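Local coordinates for DNA mismatch repair protein PMS1 (Saccharomyces cerevisiae, PDB 3H4L) that binds ATP through a GHKL-type N-terminal domain and acts in DNA mismatch repair, probably as the partner of another MutL-family protein, at residues Leu54-Ile66 and Ser140-Leu152. Residues are numbered along the deposited sequence; the frame is centred on the assembly and turned at random.
With ANP (phosphoaminophosphonic acid-adenylate ester), chain E.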
ATOM      1  N   LEU B  54       3.448  12.846   3.017  1.00 30.05           N
ATOM      2  CA  LEU B  54       4.082  14.096   2.601  1.00 33.49           C
ATOM      3  C   LEU B  54       3.057  15.077   2.058  1.00 34.10           C
ATOM      4  O   LEU B  54       3.131  16.268   2.329  1.00 36.00           O
ATOM      5  CB  LEU B  54       5.135  13.824   1.525  1.00 33.49           C
ATOM      6  CG  LEU B  54       6.273  12.927   2.006  1.00 33.97           C
ATOM      7  CD1 LEU B  54       7.062  12.408   0.830  1.00 33.58           C
ATOM      8  CD2 LEU B  54       7.144  13.710   2.972  1.00 33.77           C
ATOM      9  N   GLU B  55       2.100  14.565   1.292  1.00 35.20           N
ATOM     10  CA  GLU B  55       1.054  15.388   0.699  1.00 34.16           C
ATOM     11  C   GLU B  55      -0.129  15.535   1.650  1.00 33.29           C
ATOM     12  O   GLU B  55      -0.602  16.641   1.908  1.00 33.22           O
ATOM     13  CB  GLU B  55       0.592  14.755  -0.620  1.00 35.53           C
ATOM     14  CG  GLU B  55      -0.561  15.456  -1.319  1.00 38.86           C
ATOM     15  CD  GLU B  55      -0.212  16.851  -1.806  1.00 45.17           C
ATOM     16  OE1 GLU B  55       0.980  17.240  -1.735  1.00 47.03           O
ATOM     17  OE2 GLU B  55      -1.135  17.560  -2.273  1.00 46.49           O
ATOM     18  N   SER B  56      -0.606  14.420   2.189  1.00 32.38           N
ATOM     19  CA  SER B  56      -1.746  14.494   3.094  1.00 33.53           C
ATOM     20  C   SER B  56      -2.170  13.163   3.694  1.00 33.65           C
ATOM     21  O   SER B  56      -1.735  12.090   3.264  1.00 33.16           O
ATOM     22  CB  SER B  56      -2.941  15.082   2.353  1.00 34.99           C
ATOM     23  OG  SER B  56      -3.234  14.304   1.201  1.00 35.69           O
ATOM     24  N   ILE B  57      -3.031  13.251   4.699  1.00 31.73           N
ATOM     25  CA  ILE B  57      -3.565  12.068   5.331  1.00 31.86           C
ATOM     26  C   ILE B  57      -5.023  12.329   5.547  1.00 33.14           C
ATOM     27  O   ILE B  57      -5.397  13.393   6.022  1.00 33.42           O
ATOM     28  CB  ILE B  57      -2.910  11.743   6.678  1.00 33.27           C
ATOM     29  CG1 ILE B  57      -3.756  10.665   7.358  1.00 33.63           C
ATOM     30  CG2 ILE B  57      -2.745  12.975   7.512  1.00 31.51           C
ATOM     31  CD1 ILE B  57      -3.212  10.175   8.654  1.00 38.99           C
ATOM     32  N   GLU B  58      -5.850  11.347   5.218  1.00 34.36           N
ATOM     33  CA  GLU B  58      -7.280  11.494   5.380  1.00 35.03           C
ATOM     34  C   GLU B  58      -7.864  10.375   6.237  1.00 34.48           C
ATOM     35  O   GLU B  58      -7.580   9.198   6.035  1.00 35.49           O
ATOM     36  CB  GLU B  58      -7.953  11.537   4.001  1.00 36.02           C
ATOM     37  CG  GLU B  58      -9.483  11.454   4.046  1.00 41.29           C
ATOM     38  CD  GLU B  58     -10.145  11.519   2.670  1.00 44.34           C
ATOM     39  OE1 GLU B  58     -11.296  11.046   2.548  1.00 45.43           O
ATOM     40  OE2 GLU B  58      -9.530  12.046   1.717  1.00 46.06           O
ATOM     41  N   CYS B  59      -8.686  10.746   7.204  1.00 34.11           N
ATOM     42  CA  CYS B  59      -9.293   9.740   8.053  1.00 33.26           C
ATOM     43  C   CYS B  59     -10.812   9.809   7.925  1.00 35.50           C
ATOM     44  O   CYS B  59     -11.422  10.846   8.223  1.00 33.51           O
ATOM     45  CB  CYS B  59      -8.868   9.941   9.507  1.00 30.70           C
ATOM     46  SG  CYS B  59      -9.398   8.615  10.579  1.00 32.17           S
ATOM     47  N   SER B  60     -11.407   8.706   7.463  1.00 34.82           N
ATOM     48  CA  SER B  60     -12.852   8.618   7.267  1.00 37.22           C
ATOM     49  C   SER B  60     -13.503   7.558   8.128  1.00 36.93           C
ATOM     50  O   SER B  60     -13.056   6.408   8.159  1.00 36.34           O
ATOM     51  CB  SER B  60     -13.194   8.314   5.805  1.00 38.00           C
ATOM     52  OG  SER B  60     -13.273   9.495   5.039  1.00 38.78           O
ATOM     53  N   ASP B  61     -14.570   7.943   8.817  1.00 36.09           N
ATOM     54  CA  ASP B  61     -15.281   7.008   9.665  1.00 36.89           C
ATOM     55  C   ASP B  61     -16.786   7.172   9.482  1.00 38.10           C
ATOM     56  O   ASP B  61     -17.251   8.138   8.870  1.00 38.30           O
ATOM     57  CB  ASP B  61     -14.915   7.245  11.129  1.00 35.10           C
ATOM     58  CG  ASP B  61     -15.364   8.599  11.630  1.00 36.23           C
ATOM     59  OD1 ASP B  61     -16.559   8.936  11.469  1.00 35.83           O
ATOM     60  OD2 ASP B  61     -14.526   9.330  12.201  1.00 39.42           O
ATOM     61  N   ASN B  62     -17.545   6.221  10.017  1.00 38.34           N
ATOM     62  CA  ASN B  62     -18.993   6.277   9.937  1.00 38.13           C
ATOM     63  C   ASN B  62     -19.543   6.529  11.347  1.00 39.93           C
ATOM     64  O   ASN B  62     -20.613   6.045  11.716  1.00 43.06           O
ATOM     65  CB  ASN B  62     -19.538   4.967   9.356  1.00 35.55           C
ATOM     66  CG  ASN B  62     -19.062   3.743  10.116  1.00 38.83           C
ATOM     67  OD1 ASN B  62     -18.295   3.853  11.080  1.00 37.78           O
ATOM     68  ND2 ASN B  62     -19.514   2.562   9.684  1.00 36.35           N
ATOM     69  N   GLY B  63     -18.800   7.302  12.131  1.00 38.52           N
ATOM     70  CA  GLY B  63     -19.217   7.597  13.486  1.00 36.50           C
ATOM     71  C   GLY B  63     -20.385   8.560  13.582  1.00 36.44           C
ATOM     72  O   GLY B  63     -21.042   8.878  12.594  1.00 34.13           O
ATOM     73  N   ASP B  64     -20.620   9.040  14.796  1.00 36.65           N
ATOM     74  CA  ASP B  64     -21.714   9.957  15.085  1.00 36.15           C
ATOM     75  C   ASP B  64     -21.620  11.318  14.415  1.00 36.63           C
ATOM     76  O   ASP B  64     -22.605  12.048  14.384  1.00 37.85           O
ATOM     77  CB  ASP B  64     -21.835  10.140  16.598  1.00 36.17           C
ATOM     78  CG  ASP B  64     -22.067   8.827  17.320  1.00 37.39           C
ATOM     79  OD1 ASP B  64     -21.927   8.789  18.558  1.00 38.46           O
ATOM     80  OD2 ASP B  64     -22.394   7.829  16.641  1.00 37.44           O
ATOM     81  N   GLY B  65     -20.453  11.669  13.880  1.00 35.51           N
ATOM     82  CA  GLY B  65     -20.318  12.962  13.226  1.00 33.42           C
ATOM     83  C   GLY B  65     -20.219  14.110  14.216  1.00 35.12           C
ATOM     84  O   GLY B  65     -20.319  13.902  15.418  1.00 33.46           O
ATOM     85  N   ILE B  66     -20.039  15.329  13.715  1.00 36.09           N
ATOM     86  CA  ILE B  66     -19.895  16.500  14.576  1.00 38.93           C
ATOM     87  C   ILE B  66     -21.151  17.366  14.613  1.00 41.33           C
ATOM     88  O   ILE B  66     -21.698  17.712  13.573  1.00 42.53           O
ATOM     89  CB  ILE B  66     -18.729  17.400  14.086  1.00 39.39           C
ATOM     90  CG1 ILE B  66     -17.445  16.579  13.966  1.00 39.61           C
ATOM     91  CG2 ILE B  66     -18.533  18.578  15.040  1.00 38.17           C
ATOM     92  CD1 ILE B  66     -16.375  17.255  13.122  1.00 39.40           C
ATOM     93  N   SER B 140     -22.726  16.423   0.579  1.00 41.80           N
ATOM     94  CA  SER B 140     -23.437  15.263   1.083  1.00 44.56           C
ATOM     95  C   SER B 140     -22.437  14.184   1.426  1.00 44.74           C
ATOM     96  O   SER B 140     -21.318  14.177   0.917  1.00 45.07           O
ATOM     97  CB  SER B 140     -24.387  14.700   0.026  1.00 46.31           C
ATOM     98  OG  SER B 140     -23.663  13.990  -0.971  1.00 45.24           O
ATOM     99  N   ARG B 141     -22.853  13.276   2.296  1.00 45.45           N
ATOM    100  CA  ARG B 141     -22.035  12.136   2.685  1.00 47.04           C
ATOM    101  C   ARG B 141     -22.786  11.305   3.703  1.00 46.92           C
ATOM    102  O   ARG B 141     -23.617  11.831   4.442  1.00 46.20           O
ATOM    103  CB  ARG B 141     -20.672  12.565   3.246  1.00 47.94           C
ATOM    104  CG  ARG B 141     -20.662  13.261   4.590  1.00 47.70           C
ATOM    105  CD  ARG B 141     -19.336  12.942   5.299  1.00 47.53           C
ATOM    106  NE  ARG B 141     -19.405  11.670   6.024  1.00 48.30           N
ATOM    107  CZ  ARG B 141     -18.371  10.870   6.278  1.00 44.57           C
ATOM    108  NH1 ARG B 141     -17.156  11.184   5.862  1.00 39.97           N
ATOM    109  NH2 ARG B 141     -18.555   9.752   6.966  1.00 42.49           N
ATOM    110  N   ASN B 142     -22.518  10.001   3.717  1.00 47.21           N
ATOM    111  CA  ASN B 142     -23.183   9.116   4.662  1.00 47.73           C
ATOM    112  C   ASN B 142     -22.783   9.537   6.072  1.00 48.71           C
ATOM    113  O   ASN B 142     -21.896  10.387   6.251  1.00 47.43           O
ATOM    114  CB  ASN B 142     -22.781   7.660   4.412  1.00 48.87           C
ATOM    115  CG  ASN B 142     -22.997   7.233   2.969  1.00 51.35           C
ATOM    116  OD1 ASN B 142     -23.967   7.641   2.327  1.00 51.51           O
ATOM    117  ND2 ASN B 142     -22.096   6.396   2.456  1.00 52.06           N
ATOM    118  N   LYS B 143     -23.432   8.946   7.071  1.00 49.32           N
ATOM    119  CA  LYS B 143     -23.142   9.274   8.464  1.00 49.84           C
ATOM    120  C   LYS B 143     -21.642   9.176   8.726  1.00 48.95           C
ATOM    121  O   LYS B 143     -20.970   8.294   8.200  1.00 49.70           O
ATOM    122  CB  LYS B 143     -23.887   8.320   9.400  1.00 51.77           C
ATOM    123  CG  LYS B 143     -23.888   8.754  10.866  1.00 53.61           C
ATOM    124  CD  LYS B 143     -24.420   7.651  11.779  1.00 53.28           C
ATOM    125  CE  LYS B 143     -23.534   6.406  11.713  1.00 54.07           C
ATOM    126  NZ  LYS B 143     -23.935   5.330  12.669  1.00 53.99           N
ATOM    127  N   GLY B 144     -21.113  10.087   9.532  1.00 46.95           N
ATOM    128  CA  GLY B 144     -19.693  10.027   9.824  1.00 44.77           C
ATOM    129  C   GLY B 144     -18.935  11.318   9.604  1.00 42.49           C
ATOM    130  O   GLY B 144     -19.520  12.386   9.385  1.00 42.64           O
ATOM    131  N   THR B 145     -17.615  11.215   9.651  1.00 38.93           N
ATOM    132  CA  THR B 145     -16.772  12.378   9.482  1.00 34.36           C
ATOM    133  C   THR B 145     -15.512  12.029   8.708  1.00 33.78           C
ATOM    134  O   THR B 145     -15.023  10.893   8.770  1.00 33.00           O
ATOM    135  CB  THR B 145     -16.381  12.938  10.857  1.00 34.42           C
ATOM    136  OG1 THR B 145     -17.572  13.229  11.599  1.00 33.30           O
ATOM    137  CG2 THR B 145     -15.547  14.200  10.720  1.00 31.52           C
ATOM    138  N   THR B 146     -15.005  13.012   7.969  1.00 32.32           N
ATOM    139  CA  THR B 146     -13.782  12.864   7.191  1.00 33.14           C
ATOM    140  C   THR B 146     -12.851  14.017   7.572  1.00 32.87           C
ATOM    141  O   THR B 146     -13.186  15.190   7.372  1.00 34.00           O
ATOM    142  CB  THR B 146     -14.048  12.950   5.668  1.00 32.51           C
ATOM    143  OG1 THR B 146     -14.891  11.877   5.255  1.00 34.49           O
ATOM    144  CG2 THR B 146     -12.751  12.858   4.903  1.00 33.27           C
ATOM    145  N   VAL B 147     -11.695  13.695   8.138  1.00 33.11           N
ATOM    146  CA  VAL B 147     -10.735  14.728   8.509  1.00 31.73           C
ATOM    147  C   VAL B 147      -9.532  14.629   7.566  1.00 34.07           C
ATOM    148  O   VAL B 147      -8.944  13.549   7.369  1.00 34.82           O
ATOM    149  CB  VAL B 147     -10.265  14.576   9.977  1.00 29.81           C
ATOM    150  CG1 VAL B 147      -9.399  15.770  10.382  1.00 29.33           C
ATOM    151  CG2 VAL B 147     -11.466  14.477  10.897  1.00 30.62           C
ATOM    152  N   LEU B 148      -9.175  15.755   6.965  1.00 32.84           N
ATOM    153  CA  LEU B 148      -8.055  15.775   6.046  1.00 32.76           C
ATOM    154  C   LEU B 148      -6.959  16.718   6.525  1.00 32.55           C
ATOM    155  O   LEU B 148      -7.183  17.922   6.660  1.00 32.26           O
ATOM    156  CB  LEU B 148      -8.529  16.219   4.661  1.00 32.96           C
ATOM    157  CG  LEU B 148      -7.429  16.256   3.598  1.00 34.34           C
ATOM    158  CD1 LEU B 148      -7.008  14.824   3.277  1.00 32.84           C
ATOM    159  CD2 LEU B 148      -7.922  16.969   2.335  1.00 31.09           C
ATOM    160  N   VAL B 149      -5.780  16.164   6.792  1.00 31.76           N
ATOM    161  CA  VAL B 149      -4.626  16.955   7.223  1.00 30.08           C
ATOM    162  C   VAL B 149      -3.687  16.986   6.022  1.00 30.34           C
ATOM    163  O   VAL B 149      -3.214  15.943   5.583  1.00 31.46           O
ATOM    164  CB  VAL B 149      -3.887  16.289   8.408  1.00 31.37           C
ATOM    165  CG1 VAL B 149      -2.535  16.983   8.642  1.00 31.18           C
ATOM    166  CG2 VAL B 149      -4.754  16.340   9.668  1.00 27.14           C
ATOM    167  N   SER B 150      -3.423  18.168   5.479  1.00 29.76           N
ATOM    168  CA  SER B 150      -2.546  18.259   4.321  1.00 29.80           C
ATOM    169  C   SER B 150      -1.448  19.271   4.559  1.00 29.79           C
ATOM    170  O   SER B 150      -1.581  20.142   5.420  1.00 28.61           O
ATOM    171  CB  SER B 150      -3.343  18.675   3.092  1.00 32.68           C
ATOM    172  OG  SER B 150      -3.594  20.064   3.120  1.00 38.55           O
ATOM    173  N   GLN B 151      -0.366  19.152   3.792  1.00 31.42           N
ATOM    174  CA  GLN B 151       0.763  20.065   3.918  1.00 33.59           C
ATOM    175  C   GLN B 151       1.249  20.112   5.368  1.00 33.35           C
ATOM    176  O   GLN B 151       1.436  21.190   5.961  1.00 32.26           O
ATOM    177  CB  GLN B 151       0.353  21.460   3.437  1.00 35.89           C
ATOM    178  CG  GLN B 151       0.276  21.573   1.918  1.00 44.14           C
ATOM    179  CD  GLN B 151      -0.286  22.906   1.436  1.00 48.78           C
ATOM    180  OE1 GLN B 151      -0.338  23.884   2.188  1.00 51.05           O
ATOM    181  NE2 GLN B 151      -0.700  22.953   0.168  1.00 49.86           N
ATOM    182  N   LEU B 152       1.464  18.930   5.931  1.00 31.09           N
ATOM    183  CA  LEU B 152       1.904  18.831   7.307  1.00 30.88           C
ATOM    184  C   LEU B 152       3.256  19.511   7.544  1.00 30.92           C
ATOM    185  O   LEU B 152       4.203  19.342   6.779  1.00 29.90           O
ATOM    186  CB  LEU B 152       1.955  17.357   7.723  1.00 29.54           C
ATOM    187  CG  LEU B 152       2.271  17.043   9.185  1.00 29.68           C
ATOM    188  CD1 LEU B 152       1.226  17.652  10.117  1.00 27.49           C
ATOM    189  CD2 LEU B 152       2.319  15.539   9.340  1.00 27.40           C
TER
HETATM  190  PG  ANP E 397      -8.531  13.919  23.222  1.00 36.50           P
HETATM  191  O1G ANP E 397      -8.049  13.917  21.831  1.00 36.31           O
HETATM  192  O2G ANP E 397      -9.158  12.674  23.597  1.00 33.22           O
HETATM  193  O3G ANP E 397      -7.501  14.295  24.252  1.00 35.75           O
HETATM  194  PB  ANP E 397     -10.737  15.388  22.145  1.00 32.76           P
HETATM  195  O1B ANP E 397     -11.889  16.103  22.764  1.00 35.12           O
HETATM  196  O2B ANP E 397     -11.064  14.246  21.311  1.00 32.15           O
HETATM  197  N3B ANP E 397      -9.676  15.058  23.298  1.00 33.35           N
HETATM  198  PA  ANP E 397      -9.597  16.539  19.725  1.00 31.29           P
HETATM  199  O1A ANP E 397      -9.006  15.261  19.384  1.00 29.78           O
HETATM  200  O2A ANP E 397      -8.908  17.809  19.351  1.00 28.90           O
HETATM  201  O3A ANP E 397      -9.998  16.491  21.271  1.00 30.59           O
HETATM  202  O5' ANP E 397     -10.953  16.758  18.918  1.00 30.90           O
HETATM  203  C5' ANP E 397     -12.008  17.250  19.654  1.00 28.89           C
HETATM  204  C4' ANP E 397     -13.399  17.511  19.227  1.00 29.58           C
HETATM  205  O4' ANP E 397     -13.523  17.417  17.796  1.00 29.10           O
HETATM  206  C3' ANP E 397     -14.016  16.296  19.835  1.00 29.97           C
HETATM  207  O3' ANP E 397     -14.296  16.529  21.220  1.00 27.21           O
HETATM  208  C2' ANP E 397     -15.175  16.034  18.920  1.00 30.57           C
HETATM  209  O2' ANP E 397     -16.281  16.752  19.433  1.00 33.56           O
HETATM  210  C1' ANP E 397     -14.601  16.527  17.551  1.00 28.11           C
HETATM  211  N9  ANP E 397     -14.052  15.512  16.604  1.00 27.86           N
HETATM  212  C8  ANP E 397     -12.765  15.289  16.138  1.00 28.36           C
HETATM  213  N7  ANP E 397     -12.608  14.308  15.300  1.00 30.25           N
HETATM  214  C5  ANP E 397     -13.893  13.813  15.180  1.00 28.66           C
HETATM  215  C6  ANP E 397     -14.495  12.731  14.431  1.00 27.34           C
HETATM  216  N6  ANP E 397     -13.774  11.958  13.629  1.00 27.18           N
HETATM  217  N1  ANP E 397     -15.864  12.476  14.526  1.00 29.51           N
HETATM  218  C2  ANP E 397     -16.653  13.254  15.344  1.00 28.41           C
HETATM  219  N3  ANP E 397     -16.186  14.297  16.090  1.00 28.98           N
HETATM  220  C4  ANP E 397     -14.806  14.525  15.980  1.00 29.53           C
HETATM  221  O   HOH W   1     -17.792  10.622  13.161  1.00 33.42           O
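Across from Asp61, the guanidinium of Arg141 has Gly144 C and Thr145 N above one face, toward its rim, while Arg141 NH2 gives a bent bond to Asp61 O (2.8 Å) and also donates to Lys143 O, which lies in the guanidinium plane. The carboxylate of Asp61 is gripped on both faces: Thr145 N reaches Asp61 OD1 from one (3.1 Å) and Gly63 N from the other (2.9 Å), the latter closing an Asx turn. Asp61 CG sits between the backbone N and the carbonyl carbon (chi1 65°), turning the carboxylate so that Asp61 OD2 accepts from adenine N6 of ANP (3.1 Å); OD2 is also hydrogen-bonded to Ser37 OG. A water donates to Asp61 OD1 and accepts from Gly65 N and Thr145 OG1, tying the segments together beside the adenine; Thr145 OG1 is hydrogen-bonded to Thr115 OG1. Replacing Asp61 with an alanine would probably leave the adenine amino group without its acceptor and free the Gly63 turn to shift. Farther along, antiparallel strands 56-61 and 144-150 pair regularly. Ile57 CG2 lies beside Val149 CB (3.6 Å) on the face packed by helix 26-39; on the other, Ser60 OG bonds Thr146 OG1 (2.9 Å). Such an aspartate, accepting from the adenine amino group beside the sheet, is characteristic of the GHKL ATPase nucleotide pocket.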